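Local coordinates for protein HpuA (Kingella denitrificans ATCC 33394, PDB 5EC6) that binds haemoglobin as an outer-membrane lipoprotein receptor, probably so that the bacterium can take iron from its host, at residues T88-S93 and S104-P109; R99-S104 and T126-L131; I117-N122 and M136-W141; V148-G153 and L182-D187. All blocks are in the same frame, centred on the assembly; numbering follows the deposited sequence.

Overall arrangement
Strands 104-109, 115-118, 136-142 and 148-154 are successive antiparallel neighbours, and three of the four contacts use them; interaction 2 rests on strand 99-100 and a loop. Interaction 3 pairs two of these strands and lies nearest the centre of the chain, about 7 Å away. Interaction 1 sits about 10 Å from it, centre to centre, and lays the loop 88-93 against strand 104-109. Interaction 2 shares Ser104 with interaction 1 and touches it through Pro92 and Met128; Leu131 carries it on to Cys119 of interaction 3. Interaction 4 packs strand 148-154 against strand 174-185, about 18 Å from interaction 2 between centres. A glycerol, probably from the crystallisation liquor, lies beside Arg183.

Interaction 1 (T88-S93 and S104-P109); sequences TLIMPS and SHPMQP
An irregular loop, 88-93, lies against strand 104-109 on the side to which His105 points, and the imidazole ring of His105 ties the two together. CG of His105 is anti to its own carbonyl carbon (chi1 -40°), which sends the ring out toward the loop. There it is met in two ways. From one side, CD2 of Leu89 sits over the middle of the ring face, 3.5 Å from the centroid of His105 and only 6° off the normal, a clear CH-pi contact. At the rim of the ring, the backbone N of Ile90 donates to ND1 of His105 over 3.0 Å. This bond is bent, at 141°, and its donor lies somewhat out of the ring plane. Since ND1 accepts here, the ring proton would be expected on NE2, which is itself hydrogen-bonded to Thr191. Histidine suits the place because its flat ring offers a methyl a face and has two nitrogens on its rim, ND1 for Ile90 and NE2 for Thr191.

Ile90 continues the contact with its longer branch: CD1 of Ile90 reaches to 3.9 Å from CD of Pro106 and to 3.6 Å from the carbonyl O of Ser104. Its side chain crosses the proline ring at about a right angle. A water donates to both O of Thr88 and O of Pro106, at 2.8 and 2.9 Å. Leu89 is also backbone-bonded to Ala118 of the neighbouring strand 115-118, which makes this a loop packed on an antiparallel beta-sheet.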
loop_
_atom_site.group_PDB
_atom_site.type_symbol
_atom_site.label_atom_id
_atom_site.label_comp_id
_atom_site.label_asym_id
_atom_site.label_seq_id
_atom_site.Cartn_x
_atom_site.Cartn_y
_atom_site.Cartn_z
ATOM N N THR A 88 -11.512 0.837 6.788
ATOM C CA THR A 88 -10.785 -0.200 6.061
ATOM C C THR A 88 -11.673 -1.011 5.166
ATOM O O THR A 88 -12.883 -0.940 5.238
ATOM C CB THR A 88 -10.064 -1.157 7.021
ATOM O OG1 THR A 88 -11.014 -1.858 7.817
ATOM C CG2 THR A 88 -9.148 -0.451 7.887
ATOM N N LEU A 89 -11.049 -1.780 4.283
ATOM C CA LEU A 89 -11.747 -2.710 3.426
ATOM C C LEU A 89 -12.496 -3.730 4.283
ATOM O O LEU A 89 -12.078 -4.076 5.381
ATOM C CB LEU A 89 -10.743 -3.449 2.536
ATOM C CG LEU A 89 -9.949 -2.566 1.582
ATOM C CD1 LEU A 89 -8.966 -3.449 0.803
ATOM C CD2 LEU A 89 -10.836 -1.799 0.636
ATOM N N ILE A 90 -13.588 -4.217 3.749
ATOM C CA ILE A 90 -14.244 -5.410 4.272
ATOM C C ILE A 90 -13.292 -6.602 4.232
ATOM O O ILE A 90 -12.732 -6.936 3.184
ATOM C CB ILE A 90 -15.506 -5.759 3.466
ATOM C CG1 ILE A 90 -16.489 -4.577 3.411
ATOM C CG2 ILE A 90 -16.190 -7.004 4.073
ATOM C CD1 ILE A 90 -17.553 -4.711 2.329
ATOM N N MET A 91 -13.176 -7.277 5.362
ATOM C CA MET A 91 -12.423 -8.545 5.440
ATOM C C MET A 91 -13.129 -9.693 4.699
ATOM O O MET A 91 -14.356 -9.791 4.745
ATOM C CB MET A 91 -12.312 -8.943 6.887
ATOM C CG MET A 91 -11.873 -7.818 7.806
ATOM S SD MET A 91 -10.088 -7.867 7.926
ATOM C CE MET A 91 -10.011 -9.286 9.003
ATOM N N PRO A 92 -12.374 -10.597 4.051
ATOM C CA PRO A 92 -13.050 -11.798 3.554
ATOM C C PRO A 92 -13.643 -12.635 4.687
ATOM O O PRO A 92 -13.116 -12.618 5.798
ATOM C CB PRO A 92 -11.918 -12.571 2.867
ATOM C CG PRO A 92 -10.696 -12.104 3.530
ATOM C CD PRO A 92 -10.921 -10.653 3.815
ATOM N N SER A 93 -14.728 -13.346 4.399
ATOM C CA SER A 93 -15.242 -14.396 5.299
ATOM C C SER A 93 -14.173 -15.432 5.686
ATOM O O SER A 93 -13.374 -15.858 4.842
ATOM C CB SER A 93 -16.442 -15.113 4.666
ATOM O OG SER A 93 -16.693 -16.354 5.312
ATOM N N SER A 104 -16.284 -4.355 -3.671
ATOM C CA SER A 104 -16.829 -3.033 -3.359
ATOM C C SER A 104 -16.925 -2.903 -1.856
ATOM O O SER A 104 -17.247 -3.896 -1.159
ATOM C CB SER A 104 -18.222 -2.878 -3.993
ATOM O OG SER A 104 -18.723 -1.579 -3.794
ATOM N N HIS A 105 -16.629 -1.708 -1.341
ATOM C CA HIS A 105 -16.521 -1.437 0.089
ATOM C C HIS A 105 -17.018 -0.037 0.396
ATOM O O HIS A 105 -16.780 0.906 -0.352
ATOM C CB HIS A 105 -15.086 -1.565 0.618
ATOM C CG HIS A 105 -14.328 -2.704 0.035
ATOM N ND1 HIS A 105 -13.990 -3.808 0.768
ATOM C CD2 HIS A 105 -13.784 -2.885 -1.193
ATOM C CE1 HIS A 105 -13.321 -4.653 0.010
ATOM N NE2 HIS A 105 -13.197 -4.119 -1.192
ATOM N N PRO A 106 -17.761 0.120 1.500
ATOM C CA PRO A 106 -18.122 1.469 1.912
ATOM C C PRO A 106 -16.917 2.252 2.477
ATOM O O PRO A 106 -16.082 1.671 3.150
ATOM C CB PRO A 106 -19.153 1.199 3.038
ATOM C CG PRO A 106 -18.714 -0.078 3.655
ATOM C CD PRO A 106 -18.184 -0.902 2.482
ATOM N N MET A 107 -16.838 3.542 2.203
ATOM C CA MET A 107 -15.832 4.404 2.791
ATOM C C MET A 107 -16.395 5.033 4.053
ATOM O O MET A 107 -17.617 5.262 4.149
ATOM C CB MET A 107 -15.452 5.488 1.804
ATOM C CG MET A 107 -14.943 4.925 0.472
ATOM S SD MET A 107 -14.445 6.184 -0.731
ATOM C CE MET A 107 -12.963 6.855 -0.029
ATOM N N GLN A 108 -15.547 5.306 5.012
ATOM C CA GLN A 108 -16.023 5.908 6.259
ATOM C C GLN A 108 -16.250 7.374 6.083
ATOM O O GLN A 108 -15.370 8.112 5.632
ATOM C CB GLN A 108 -15.054 5.659 7.396
ATOM C CG GLN A 108 -15.612 6.173 8.753
ATOM C CD GLN A 108 -14.774 5.836 9.959
ATOM O OE1 GLN A 108 -13.602 5.484 9.875
ATOM N NE2 GLN A 108 -15.383 5.964 11.150
ATOM N N PRO A 109 -17.460 7.886 6.481
ATOM C CA PRO A 109 -17.605 9.338 6.457
ATOM C C PRO A 109 -16.778 10.071 7.488
ATOM O O PRO A 109 -16.536 9.552 8.562
ATOM C CB PRO A 109 -19.108 9.541 6.765
ATOM C CG PRO A 109 -19.446 8.379 7.565
ATOM C CD PRO A 109 -18.627 7.213 7.053
HETATM O O HOH W 1 -15.370 -0.988 4.037
#

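Interaction 2 (R99-S104 and T126-L131); sequences RVLPNS and TGMNAL
Arg99 lies against the carbonyl of Thr126 and the side chain of Met128, setting the short strand 99-100, which pairs with strand 195-196, against the loop between strands 115-118 and 136-142. CB of Arg99 is 3.8 Å from CG of Met128. CG of Arg99 then passes 3.2 Å from the carbonyl O of Thr126. A bend at chi2 (-77°) curls the chain round that oxygen and brings CD of Arg99 to 3.0 Å from O of Thr126; the approach is tight, but Thr126 and Gly127 are poorly ordered and its exact length is uncertain. NE of Arg99 follows at 3.3 Å from O of Thr126, which lies near the guanidinium plane, at its edge. At the tip, NH1 bonds O of Thr96 and NH2 bonds O of Ser125.

Two residues along, Leu101 meets the other end of Met128. Bends at chi2 and chi3 of the methionine bring its CE 3.9 Å from CD1 of Leu101. A flexible thioether suits a place where one side chain must touch both an arginine and a leucine. On the loop, OG1 of Thr126 donates to O of Gly127 over 2.8 Å, from above the carbonyl plane.

The chemistry changes along the arginine: CB packs on the methionine, CG to NE wrap the Thr126 carbonyl, and NH1 and NH2 go to further backbone carbonyls, whose negative ends would be expected to stabilise the cation.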
loop_
_atom_site.group_PDB
_atom_site.type_symbol
_atom_site.label_atom_id
_atom_site.label_comp_id
_atom_site.label_asym_id
_atom_site.label_seq_id
_atom_site.Cartn_x
_atom_site.Cartn_y
_atom_site.Cartn_z
ATOM N N ARG A 99 -10.991 -17.747 0.587
ATOM C CA ARG A 99 -10.961 -16.353 1.027
ATOM C C ARG A 99 -11.196 -15.479 -0.190
ATOM O O ARG A 99 -10.424 -15.516 -1.149
ATOM C CB ARG A 99 -9.622 -16.043 1.647
ATOM C CG ARG A 99 -9.360 -16.742 2.970
ATOM C CD ARG A 99 -10.097 -16.074 4.116
ATOM N NE ARG A 99 -9.777 -16.715 5.394
ATOM C CZ ARG A 99 -10.240 -17.905 5.792
ATOM N NH1 ARG A 99 -11.080 -18.616 5.036
ATOM N NH2 ARG A 99 -9.864 -18.389 6.973
ATOM N N VAL A 100 -12.291 -14.748 -0.199
ATOM C CA VAL A 100 -12.595 -13.876 -1.318
ATOM C C VAL A 100 -12.651 -12.439 -0.778
ATOM O O VAL A 100 -13.392 -12.150 0.163
ATOM C CB VAL A 100 -13.922 -14.232 -1.991
ATOM C CG1 VAL A 100 -14.242 -13.262 -3.109
ATOM C CG2 VAL A 100 -13.899 -15.668 -2.541
ATOM N N LEU A 101 -11.897 -11.539 -1.406
ATOM C CA LEU A 101 -12.033 -10.126 -1.100
ATOM C C LEU A 101 -13.223 -9.568 -1.832
ATOM O O LEU A 101 -13.352 -9.685 -3.073
ATOM C CB LEU A 101 -10.740 -9.366 -1.471
ATOM C CG LEU A 101 -10.668 -7.918 -1.019
ATOM C CD1 LEU A 101 -10.631 -7.808 0.520
ATOM C CD2 LEU A 101 -9.456 -7.200 -1.649
ATOM N N PRO A 102 -14.167 -8.938 -1.098
ATOM C CA PRO A 102 -15.274 -8.308 -1.832
ATOM C C PRO A 102 -14.751 -7.211 -2.770
ATOM O O PRO A 102 -13.725 -6.609 -2.446
ATOM C CB PRO A 102 -16.111 -7.693 -0.727
ATOM C CG PRO A 102 -15.749 -8.442 0.509
ATOM C CD PRO A 102 -14.295 -8.791 0.358
ATOM N N ASN A 103 -15.401 -6.981 -3.892
ATOM C CA ASN A 103 -14.913 -5.999 -4.860
ATOM C C ASN A 103 -15.387 -4.570 -4.648
ATOM O O ASN A 103 -14.954 -3.670 -5.364
ATOM C CB ASN A 103 -15.217 -6.432 -6.277
ATOM C CG ASN A 103 -14.579 -7.759 -6.640
ATOM O OD1 ASN A 103 -13.550 -8.149 -6.123
ATOM N ND2 ASN A 103 -15.189 -8.434 -7.579
ATOM N N SER A 104 -16.284 -4.355 -3.671
ATOM C CA SER A 104 -16.829 -3.033 -3.359
ATOM C C SER A 104 -16.925 -2.903 -1.856
ATOM O O SER A 104 -17.247 -3.896 -1.159
ATOM C CB SER A 104 -18.222 -2.878 -3.993
ATOM O OG SER A 104 -18.723 -1.579 -3.794
ATOM N N THR A 126 -7.366 -14.051 7.893
ATOM C CA THR A 126 -7.843 -13.677 6.557
ATOM C C THR A 126 -7.060 -14.452 5.503
ATOM O O THR A 126 -7.520 -14.567 4.370
ATOM C CB THR A 126 -7.763 -12.151 6.269
ATOM O OG1 THR A 126 -6.399 -11.708 6.218
ATOM C CG2 THR A 126 -8.490 -11.372 7.327
ATOM N N GLY A 127 -5.887 -14.981 5.875
ATOM C CA GLY A 127 -4.840 -15.279 4.906
ATOM C C GLY A 127 -4.591 -14.051 4.040
ATOM O O GLY A 127 -4.486 -12.927 4.550
ATOM N N MET A 128 -4.551 -14.264 2.727
ATOM C CA MET A 128 -4.581 -13.168 1.762
ATOM C C MET A 128 -3.414 -12.248 2.000
ATOM O O MET A 128 -3.497 -11.207 2.661
ATOM C CB MET A 128 -5.877 -12.402 1.808
ATOM C CG MET A 128 -7.052 -13.291 1.377
ATOM S SD MET A 128 -8.318 -12.437 0.437
ATOM C CE MET A 128 -8.344 -10.903 1.296
ATOM N N ASN A 129 -2.328 -12.695 1.431
ATOM C CA ASN A 129 -1.064 -12.167 1.727
ATOM C C ASN A 129 -0.888 -10.720 1.263
ATOM O O ASN A 129 -0.106 -10.034 1.885
ATOM C CB ASN A 129 -0.004 -13.033 1.110
ATOM C CG ASN A 129 0.146 -14.371 1.815
ATOM O OD1 ASN A 129 -0.295 -14.570 2.960
ATOM N ND2 ASN A 129 0.773 -15.302 1.121
ATOM N N ALA A 130 -1.590 -10.268 0.212
ATOM C CA ALA A 130 -1.392 -8.866 -0.267
ATOM C C ALA A 130 -1.774 -7.840 0.779
ATOM O O ALA A 130 -1.310 -6.727 0.748
ATOM C CB ALA A 130 -2.176 -8.613 -1.530
ATOM N N LEU A 131 -2.675 -8.233 1.692
ATOM C CA LEU A 131 -3.257 -7.308 2.643
ATOM C C LEU A 131 -2.405 -7.153 3.884
ATOM O O LEU A 131 -2.633 -6.238 4.651
ATOM C CB LEU A 131 -4.622 -7.835 3.117
ATOM C CG LEU A 131 -5.757 -8.084 2.134
ATOM C CD1 LEU A 131 -6.827 -8.859 2.887
ATOM C CD2 LEU A 131 -6.292 -6.753 1.604
#

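Interaction 3 (I117-N122 and M136-W141); sequences IACCTN and MQFGAW
Gln137 and Cys119 meet where an antiparallel strand pair, 115-118 with 136-142, comes to its end, and the glutamine amide extends the pairing past the last bridge. With its chain bent at chi2 (-68°), Gln137 turns its amide toward the backbone of Cys119. NE2 of Gln137 donates to O of Cys119 over 3.2 Å in an almost straight bond of 170°, which lies in the carbonyl plane on a lone pair and close to the amide's own plane. OE1 accepts a weak bond from N of Cys119 and a second one from N of Phe138, so the amide is held through both its oxygen and its nitrogen. Glutamine suits the place because its side chain carries a donor and an acceptor like those of a peptide group. CG2 of Thr121 packs obliquely against this amide, 3.8 Å from NE2 of Gln137.

Cys119 N also bonds O of Phe138, as its chain leaves the regular strand. The cysteine SG, anti to the backbone N (chi1 -155°), approaches the Phe138 ring from an oblique direction, 4.8 Å from the centroid.

The regular part is the hydrogen-bonded pair of Ile117 and Ala140, with bonds in both directions between their N and O atoms. Next to it is the non-hydrogen-bonded pair Ala118 and Gly139. The absence of a side chain on Gly139 goes with a separation of only 4.1 Å between CA of Ala118 and CA of Gly139. The close approach allows a CA-H...O contact from CA of Gly139 to O of Ile117, 3.2 Å.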
loop_
_atom_site.group_PDB
_atom_site.type_symbol
_atom_site.label_atom_id
_atom_site.label_comp_id
_atom_site.label_asym_id
_atom_site.label_seq_id
_atom_site.Cartn_x
_atom_site.Cartn_y
_atom_site.Cartn_z
ATOM N N ILE A 117 -10.866 5.577 3.089
ATOM C CA ILE A 117 -10.662 4.150 3.274
ATOM C C ILE A 117 -9.160 3.824 3.116
ATOM O O ILE A 117 -8.408 4.565 2.436
ATOM C CB ILE A 117 -11.462 3.377 2.232
ATOM C CG1 ILE A 117 -11.621 1.891 2.672
ATOM C CG2 ILE A 117 -10.862 3.534 0.864
ATOM C CD1 ILE A 117 -12.753 1.143 2.077
ATOM N N ALA A 118 -8.745 2.748 3.791
ATOM C CA ALA A 118 -7.380 2.230 3.725
ATOM C C ALA A 118 -7.417 0.712 3.767
ATOM O O ALA A 118 -8.466 0.085 3.990
ATOM C CB ALA A 118 -6.553 2.789 4.842
ATOM N N CYS A 119 -6.292 0.076 3.479
ATOM C CA CYS A 119 -6.253 -1.414 3.506
ATOM C C CYS A 119 -6.644 -2.001 4.869
ATOM O O CYS A 119 -6.258 -1.468 5.924
ATOM C CB CYS A 119 -4.866 -1.944 3.258
ATOM S SG CYS A 119 -4.807 -3.667 2.568
ATOM N N CYS A 120 -7.371 -3.124 4.852
ATOM C CA CYS A 120 -7.596 -3.886 6.086
ATOM C C CYS A 120 -6.372 -4.728 6.401
ATOM O O CYS A 120 -6.279 -5.898 6.008
ATOM C CB CYS A 120 -8.836 -4.783 5.980
ATOM S SG CYS A 120 -8.824 -5.999 4.628
ATOM N N THR A 121 -5.419 -4.141 7.104
ATOM C CA THR A 121 -4.169 -4.822 7.278
ATOM C C THR A 121 -4.258 -5.771 8.491
ATOM O O THR A 121 -3.490 -6.728 8.555
ATOM C CB THR A 121 -2.960 -3.833 7.310
ATOM O OG1 THR A 121 -3.042 -3.009 8.483
ATOM C CG2 THR A 121 -2.936 -2.974 6.032
ATOM N N ASN A 122 -5.193 -5.538 9.420
ATOM C CA ASN A 122 -4.970 -5.881 10.836
ATOM C C ASN A 122 -5.448 -7.242 11.297
ATOM O O ASN A 122 -5.286 -7.594 12.470
ATOM C CB ASN A 122 -5.623 -4.870 11.755
ATOM C CG ASN A 122 -4.819 -3.604 11.883
ATOM O OD1 ASN A 122 -3.972 -3.300 11.043
ATOM N ND2 ASN A 122 -5.087 -2.849 12.942
ATOM N N MET A 136 3.628 -0.092 5.188
ATOM C CA MET A 136 2.957 0.852 4.284
ATOM C C MET A 136 1.471 0.757 4.479
ATOM O O MET A 136 0.960 -0.223 5.055
ATOM C CB MET A 136 3.368 0.604 2.804
ATOM C CG MET A 136 2.976 -0.743 2.343
ATOM S SD MET A 136 3.050 -0.874 0.534
ATOM C CE MET A 136 1.724 0.194 0.091
ATOM N N GLN A 137 0.750 1.719 3.886
ATOM C CA GLN A 137 -0.682 1.700 3.751
ATOM C C GLN A 137 -1.019 2.243 2.380
ATOM O O GLN A 137 -0.215 2.967 1.779
ATOM C CB GLN A 137 -1.369 2.612 4.793
ATOM C CG GLN A 137 -2.056 1.896 5.939
ATOM C CD GLN A 137 -3.283 1.089 5.568
ATOM O OE1 GLN A 137 -3.553 0.826 4.428
ATOM N NE2 GLN A 137 -3.990 0.632 6.577
ATOM N N PHE A 138 -2.196 1.879 1.891
ATOM C CA PHE A 138 -2.739 2.521 0.684
ATOM C C PHE A 138 -4.225 2.673 0.840
ATOM O O PHE A 138 -4.848 1.966 1.641
ATOM C CB PHE A 138 -2.324 1.785 -0.620
ATOM C CG PHE A 138 -3.009 0.470 -0.856
ATOM C CD1 PHE A 138 -2.623 -0.693 -0.169
ATOM C CD2 PHE A 138 -4.034 0.363 -1.772
ATOM C CE1 PHE A 138 -3.224 -1.904 -0.413
ATOM C CE2 PHE A 138 -4.686 -0.844 -1.971
ATOM C CZ PHE A 138 -4.280 -1.973 -1.307
ATOM N N GLY A 139 -4.781 3.600 0.072
ATOM C CA GLY A 139 -6.178 3.931 0.225
ATOM C C GLY A 139 -6.539 5.148 -0.555
ATOM O O GLY A 139 -5.940 5.465 -1.601
ATOM N N ALA A 140 -7.616 5.813 -0.098
ATOM C CA ALA A 140 -8.139 7.001 -0.792
ATOM C C ALA A 140 -8.841 7.880 0.194
ATOM O O ALA A 140 -9.477 7.379 1.148
ATOM C CB ALA A 140 -9.116 6.615 -1.880
ATOM N N TRP A 141 -8.775 9.184 -0.084
ATOM C CA TRP A 141 -9.581 10.174 0.600
ATOM C C TRP A 141 -10.468 10.850 -0.451
ATOM O O TRP A 141 -10.026 11.138 -1.573
ATOM C CB TRP A 141 -8.690 11.168 1.288
ATOM C CG TRP A 141 -9.361 12.382 1.920
ATOM C CD1 TRP A 141 -9.779 12.514 3.203
ATOM C CD2 TRP A 141 -9.579 13.668 1.288
ATOM N NE1 TRP A 141 -10.280 13.793 3.428
ATOM C CE2 TRP A 141 -10.145 14.523 2.261
ATOM C CE3 TRP A 141 -9.369 14.154 0.002
ATOM C CZ2 TRP A 141 -10.488 15.841 1.976
ATOM C CZ3 TRP A 141 -9.672 15.502 -0.267
ATOM C CH2 TRP A 141 -10.228 16.310 0.720
#

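Interaction 4 (V148-G153 and L182-D187); sequences VSLFAG and LRVKND
The axes of strands 148-153 and 182-185 run antiparallel, at 167°, and come within 8.5 Å of each other. No hydrogen bond joins the segments: side chains of two strands that are not bonded partners meet inside the antiparallel beta structure of this beta-barrel protein. Val148 and Val184 cross obliquely at one end, with CG1 of Val148 3.8 Å from CG2 of Val184 and CG2 of Val148 4.2 Å from CG1 of Val184. Both have CG1 anti to the backbone N (chi1 174° and 178°), and each turns both methyls to the other. Beta-branched valine suits an extended strand backbone and offers two methyls at short reach.

Leu150, two residues on and on the same side of its strand, is longer and enters between Leu182 and Val184. CD2 of Leu150 does the touching, lying 4.4 Å from CG of Leu182 and 4.3 Å from CG2 of Val184. Around the contact, Ala140 and Met142 of strand 136-142 pack against Val184, and Ser299 touches both Leu150 and Leu182. Arg183 points its CB away from strand 148-153; its guanidinium is bonded to Leu296 O, has further partners that include Asp233 O, and makes a cation-pi contact with Phe231. Alternation along the strand thus separates the apolar side from the charged one. The closest approach of the two segments is that of CD2 of Leu150 to the carbonyl O of Leu182, at 3.4 Å.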
loop_
_atom_site.group_PDB
_atom_site.type_symbol
_atom_site.label_atom_id
_atom_site.label_comp_id
_atom_site.label_asym_id
_atom_site.label_seq_id
_atom_site.Cartn_x
_atom_site.Cartn_y
_atom_site.Cartn_z
ATOM N N VAL A 148 -11.196 13.108 -5.407
ATOM C CA VAL A 148 -10.554 11.980 -4.694
ATOM C C VAL A 148 -9.047 12.135 -4.820
ATOM O O VAL A 148 -8.531 12.487 -5.887
ATOM C CB VAL A 148 -11.045 10.633 -5.305
ATOM C CG1 VAL A 148 -10.316 9.407 -4.737
ATOM C CG2 VAL A 148 -12.516 10.448 -5.040
ATOM N N SER A 149 -8.319 11.827 -3.733
ATOM C CA SER A 149 -6.869 11.620 -3.788
ATOM C C SER A 149 -6.532 10.222 -3.298
ATOM O O SER A 149 -6.772 9.897 -2.121
ATOM C CB SER A 149 -6.132 12.664 -2.985
ATOM O OG SER A 149 -4.753 12.498 -3.147
ATOM N N LEU A 150 -6.080 9.390 -4.225
ATOM C CA LEU A 150 -5.675 8.015 -3.888
ATOM C C LEU A 150 -4.214 8.051 -3.516
ATOM O O LEU A 150 -3.435 8.850 -4.084
ATOM C CB LEU A 150 -5.959 7.063 -5.012
ATOM C CG LEU A 150 -7.423 7.019 -5.481
ATOM C CD1 LEU A 150 -7.610 7.837 -6.772
ATOM C CD2 LEU A 150 -8.034 5.609 -5.553
ATOM N N PHE A 151 -3.822 7.221 -2.519
ATOM C CA PHE A 151 -2.462 7.266 -2.003
ATOM C C PHE A 151 -1.933 5.870 -1.704
ATOM O O PHE A 151 -2.666 4.909 -1.465
ATOM C CB PHE A 151 -2.352 8.104 -0.707
ATOM C CG PHE A 151 -3.032 7.479 0.476
ATOM C CD1 PHE A 151 -4.374 7.670 0.693
ATOM C CD2 PHE A 151 -2.299 6.697 1.364
ATOM C CE1 PHE A 151 -4.997 7.060 1.791
ATOM C CE2 PHE A 151 -2.923 6.075 2.419
ATOM C CZ PHE A 151 -4.252 6.271 2.633
ATOM N N ALA A 152 -0.611 5.799 -1.716
ATOM C CA ALA A 152 0.156 4.651 -1.186
ATOM C C ALA A 152 1.389 5.268 -0.535
ATOM O O ALA A 152 2.119 6.031 -1.149
ATOM C CB ALA A 152 0.573 3.660 -2.253
ATOM N N GLY A 153 1.593 4.997 0.753
ATOM C CA GLY A 153 2.737 5.575 1.422
ATOM C C GLY A 153 3.244 4.711 2.574
ATOM O O GLY A 153 2.548 3.825 3.057
ATOM N N LEU A 182 -6.918 -0.313 -5.941
ATOM C CA LEU A 182 -8.073 0.386 -5.374
ATOM C C LEU A 182 -8.420 1.572 -6.260
ATOM O O LEU A 182 -7.568 2.396 -6.615
ATOM C CB LEU A 182 -7.757 0.857 -3.962
ATOM C CG LEU A 182 -8.744 1.890 -3.376
ATOM C CD1 LEU A 182 -9.925 1.065 -2.948
ATOM C CD2 LEU A 182 -8.155 2.669 -2.200
ATOM N N ARG A 183 -9.722 1.685 -6.585
ATOM C CA ARG A 183 -10.261 2.865 -7.202
ATOM C C ARG A 183 -11.481 3.334 -6.349
ATOM O O ARG A 183 -11.916 2.636 -5.420
ATOM C CB ARG A 183 -10.709 2.583 -8.650
ATOM C CG ARG A 183 -9.558 2.207 -9.672
ATOM C CD ARG A 183 -10.154 1.895 -11.022
ATOM N NE ARG A 183 -9.277 2.082 -12.191
ATOM C CZ ARG A 183 -9.287 1.329 -13.283
ATOM N NH1 ARG A 183 -10.076 0.214 -13.406
ATOM N NH2 ARG A 183 -8.393 1.591 -14.221
ATOM N N VAL A 184 -11.974 4.531 -6.648
ATOM C CA VAL A 184 -13.229 5.023 -6.052
ATOM C C VAL A 184 -14.233 5.211 -7.180
ATOM O O VAL A 184 -13.959 5.921 -8.148
ATOM C CB VAL A 184 -13.025 6.317 -5.263
ATOM C CG1 VAL A 184 -14.404 6.762 -4.738
ATOM C CG2 VAL A 184 -12.074 6.116 -4.121
ATOM N N LYS A 185 -15.353 4.513 -7.071
ATOM C CA LYS A 185 -16.445 4.665 -8.037
ATOM C C LYS A 185 -17.720 4.930 -7.268
ATOM O O LYS A 185 -18.091 4.134 -6.406
ATOM C CB LYS A 185 -16.643 3.386 -8.831
ATOM C CG LYS A 185 -17.990 3.360 -9.578
ATOM C CD LYS A 185 -18.048 2.243 -10.610
ATOM C CE LYS A 185 -18.191 0.887 -9.944
ATOM N NZ LYS A 185 -18.102 -0.141 -11.000
ATOM N N ASN A 186 -18.386 6.050 -7.555
ATOM C CA ASN A 186 -19.720 6.273 -6.973
ATOM C C ASN A 186 -19.760 6.062 -5.489
ATOM O O ASN A 186 -20.497 5.190 -4.990
ATOM C CB ASN A 186 -20.729 5.302 -7.587
ATOM C CG ASN A 186 -21.217 5.758 -8.931
ATOM O OD1 ASN A 186 -21.240 4.979 -9.889
ATOM N ND2 ASN A 186 -21.609 7.031 -9.017
ATOM N N ASP A 187 -18.979 6.856 -4.783
ATOM C CA ASP A 187 -18.957 6.859 -3.325
ATOM C C ASP A 187 -18.438 5.575 -2.631
ATOM O O ASP A 187 -18.315 5.541 -1.389
ATOM C CB ASP A 187 -20.343 7.293 -2.753
ATOM C CG ASP A 187 -20.447 8.793 -2.543
ATOM O OD1 ASP A 187 -19.569 9.535 -3.042
ATOM O OD2 ASP A 187 -21.414 9.234 -1.874
#